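Local structure of endopolygalacturonase (Chondrostereum purpureum, 1K5C) at residues A[83-88]-A[140-145]. The protein probably hydrolyses the alpha-1,4-galacturonosyl linkages inside polygalacturonate chains, as an endo-acting member of glycoside hydrolase family 28. Numbering follows the deposited sequence.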
# COMPACT_ATOMS: atom_id res chain seq x y z
N LEU A 83 -12.18 -7.25 -16.52
CA LEU A 83 -13.61 -7.53 -16.65
C LEU A 83 -14.48 -6.62 -15.79
O LEU A 83 -15.72 -6.61 -15.94
CB LEU A 83 -13.90 -8.99 -16.29
CG LEU A 83 -13.16 -10.03 -17.12
CD1 LEU A 83 -13.55 -11.46 -16.61
CD2 LEU A 83 -13.42 -9.88 -18.61
N TYR A 84 -13.84 -5.88 -14.89
CA TYR A 84 -14.57 -4.97 -13.98
C TYR A 84 -14.24 -3.51 -14.25
O TYR A 84 -15.07 -2.64 -14.05
CB TYR A 84 -14.19 -5.27 -12.57
CG TYR A 84 -14.33 -6.72 -12.07
CD1 TYR A 84 -15.46 -7.12 -11.37
CD2 TYR A 84 -13.31 -7.62 -12.31
CE1 TYR A 84 -15.57 -8.45 -10.94
CE2 TYR A 84 -13.38 -8.94 -11.83
CZ TYR A 84 -14.53 -9.33 -11.13
OH TYR A 84 -14.62 -10.60 -10.60
N TRP A 85 -12.96 -3.21 -14.60
CA TRP A 85 -12.51 -1.80 -14.61
C TRP A 85 -13.37 -0.94 -15.50
O TRP A 85 -13.65 -1.28 -16.65
CB TRP A 85 -11.06 -1.76 -15.12
CG TRP A 85 -10.06 -2.46 -14.25
CD1 TRP A 85 -10.13 -2.66 -12.89
CD2 TRP A 85 -8.82 -3.03 -14.69
NE1 TRP A 85 -9.00 -3.33 -12.47
CE2 TRP A 85 -8.20 -3.59 -13.55
CE3 TRP A 85 -8.21 -3.17 -15.94
CZ2 TRP A 85 -6.96 -4.26 -13.61
CZ3 TRP A 85 -6.99 -3.86 -16.01
CH2 TRP A 85 -6.39 -4.39 -14.86
N ASP A 86 -13.70 0.24 -14.97
CA ASP A 86 -14.58 1.16 -15.70
C ASP A 86 -14.18 2.62 -15.45
O ASP A 86 -15.00 3.52 -15.72
CB ASP A 86 -16.02 0.93 -15.33
CG ASP A 86 -16.35 1.30 -13.90
OD1 ASP A 86 -15.41 1.51 -13.13
OD2 ASP A 86 -17.57 1.37 -13.53
N GLY A 87 -13.00 2.87 -14.91
CA GLY A 87 -12.54 4.21 -14.61
C GLY A 87 -12.99 4.72 -13.26
O GLY A 87 -12.54 5.80 -12.84
N LYS A 88 -13.93 4.03 -12.58
CA LYS A 88 -14.53 4.55 -11.35
C LYS A 88 -14.10 3.78 -10.10
O LYS A 88 -14.37 4.25 -8.99
CB LYS A 88 -16.06 4.56 -11.48
CG LYS A 88 -16.52 5.50 -12.61
CD LYS A 88 -18.04 5.44 -12.76
CE LYS A 88 -18.47 6.43 -13.85
NZ LYS A 88 -19.92 6.24 -14.26
N ASP A 140 -0.77 -4.54 -12.03
CA ASP A 140 -1.99 -3.99 -12.55
C ASP A 140 -1.70 -3.04 -13.71
O ASP A 140 -2.50 -2.16 -14.03
CB ASP A 140 -2.81 -3.27 -11.45
CG ASP A 140 -3.46 -4.23 -10.51
OD1 ASP A 140 -3.56 -5.43 -10.73
OD2 ASP A 140 -3.92 -3.68 -9.42
N PHE A 141 -0.58 -3.25 -14.41
CA PHE A 141 -0.20 -2.36 -15.52
C PHE A 141 -1.31 -2.26 -16.58
O PHE A 141 -1.50 -1.19 -17.18
CB PHE A 141 1.10 -2.89 -16.13
CG PHE A 141 1.55 -2.04 -17.30
CD1 PHE A 141 2.10 -0.75 -17.08
CD2 PHE A 141 1.43 -2.47 -18.59
CE1 PHE A 141 2.50 0.02 -18.15
CE2 PHE A 141 1.82 -1.65 -19.66
CZ PHE A 141 2.35 -0.40 -19.42
N ALA A 142 -2.03 -3.37 -16.86
CA ALA A 142 -3.08 -3.33 -17.86
C ALA A 142 -4.12 -2.28 -17.52
O ALA A 142 -4.85 -1.80 -18.42
CB ALA A 142 -3.71 -4.73 -17.96
N GLY A 143 -4.27 -1.93 -16.24
CA GLY A 143 -5.22 -0.90 -15.81
C GLY A 143 -4.89 0.50 -16.33
O GLY A 143 -5.74 1.40 -16.22
N ASP A 144 -3.69 0.71 -16.87
CA ASP A 144 -3.37 2.02 -17.42
C ASP A 144 -4.16 2.29 -18.68
O ASP A 144 -4.40 3.45 -19.05
CB ASP A 144 -1.89 2.12 -17.77
CG ASP A 144 -0.94 2.29 -16.60
OD1 ASP A 144 -1.39 2.25 -15.45
OD2 ASP A 144 0.27 2.52 -16.89
N THR A 145 -4.53 1.25 -19.42
CA THR A 145 -5.20 1.41 -20.75
C THR A 145 -6.50 2.15 -20.56
O THR A 145 -7.38 1.74 -19.77
CB THR A 145 -5.42 0.03 -21.39
OG1 THR A 145 -4.12 -0.58 -21.57
CG2 THR A 145 -6.11 0.21 -22.75
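The CA atoms of Trp-85 and Gly-143 are the nearest pair across the two segments, 7.4 Å apart. Residues 83-88 form an irregular loop here. Residues 141-144 are in a 3-10 segment. Gly-143 N donates to Asp-140 O at 2.8 Å, and Asp-144 N donates to Phe-141 O.

The indole of Trp-85 spans the distance between the two backbones. Its CG lies beside the backbone N (chi1 -64°) and anti to the carbonyl carbon, and in this rotamer the six-membered ring lies against Ala-142 and Gly-143. The six-membered ring makes the contact, and Gly-143 CA sits over one face. This is a CH-pi contact, with CA 3.8 Å from the ring centroid and 26° off the normal. CA is displaced toward the rim, near CZ3. Gly-143 N is also close, 3.3 Å from Trp-85 CZ3. The ring packs directly on the main chain of Gly-143. Ala-142 CB meets the ring edge in plane, 3.9 Å from Trp-85 CZ3.

The fold is the right-handed parallel beta-helix of family 28. The contact joins two of its loops, one between strands 76-78 and 101-104, the other between 130-139 and 155-158. The Trp-85 side chain is about 8 Å from that of Asn-151, a galacturonate-binding residue.

The pyrrole end of the indole is held elsewhere, by a hydrogen bond from Trp-85 NE1 to Ser-117 O. After Trp-85 the chain makes an Asx turn at Asp-86. Lys-88 N donates to Asp-86 OD1 at 3.0 Å, from above the carboxylate plane. The same oxygen takes a salt bridge from Lys-96.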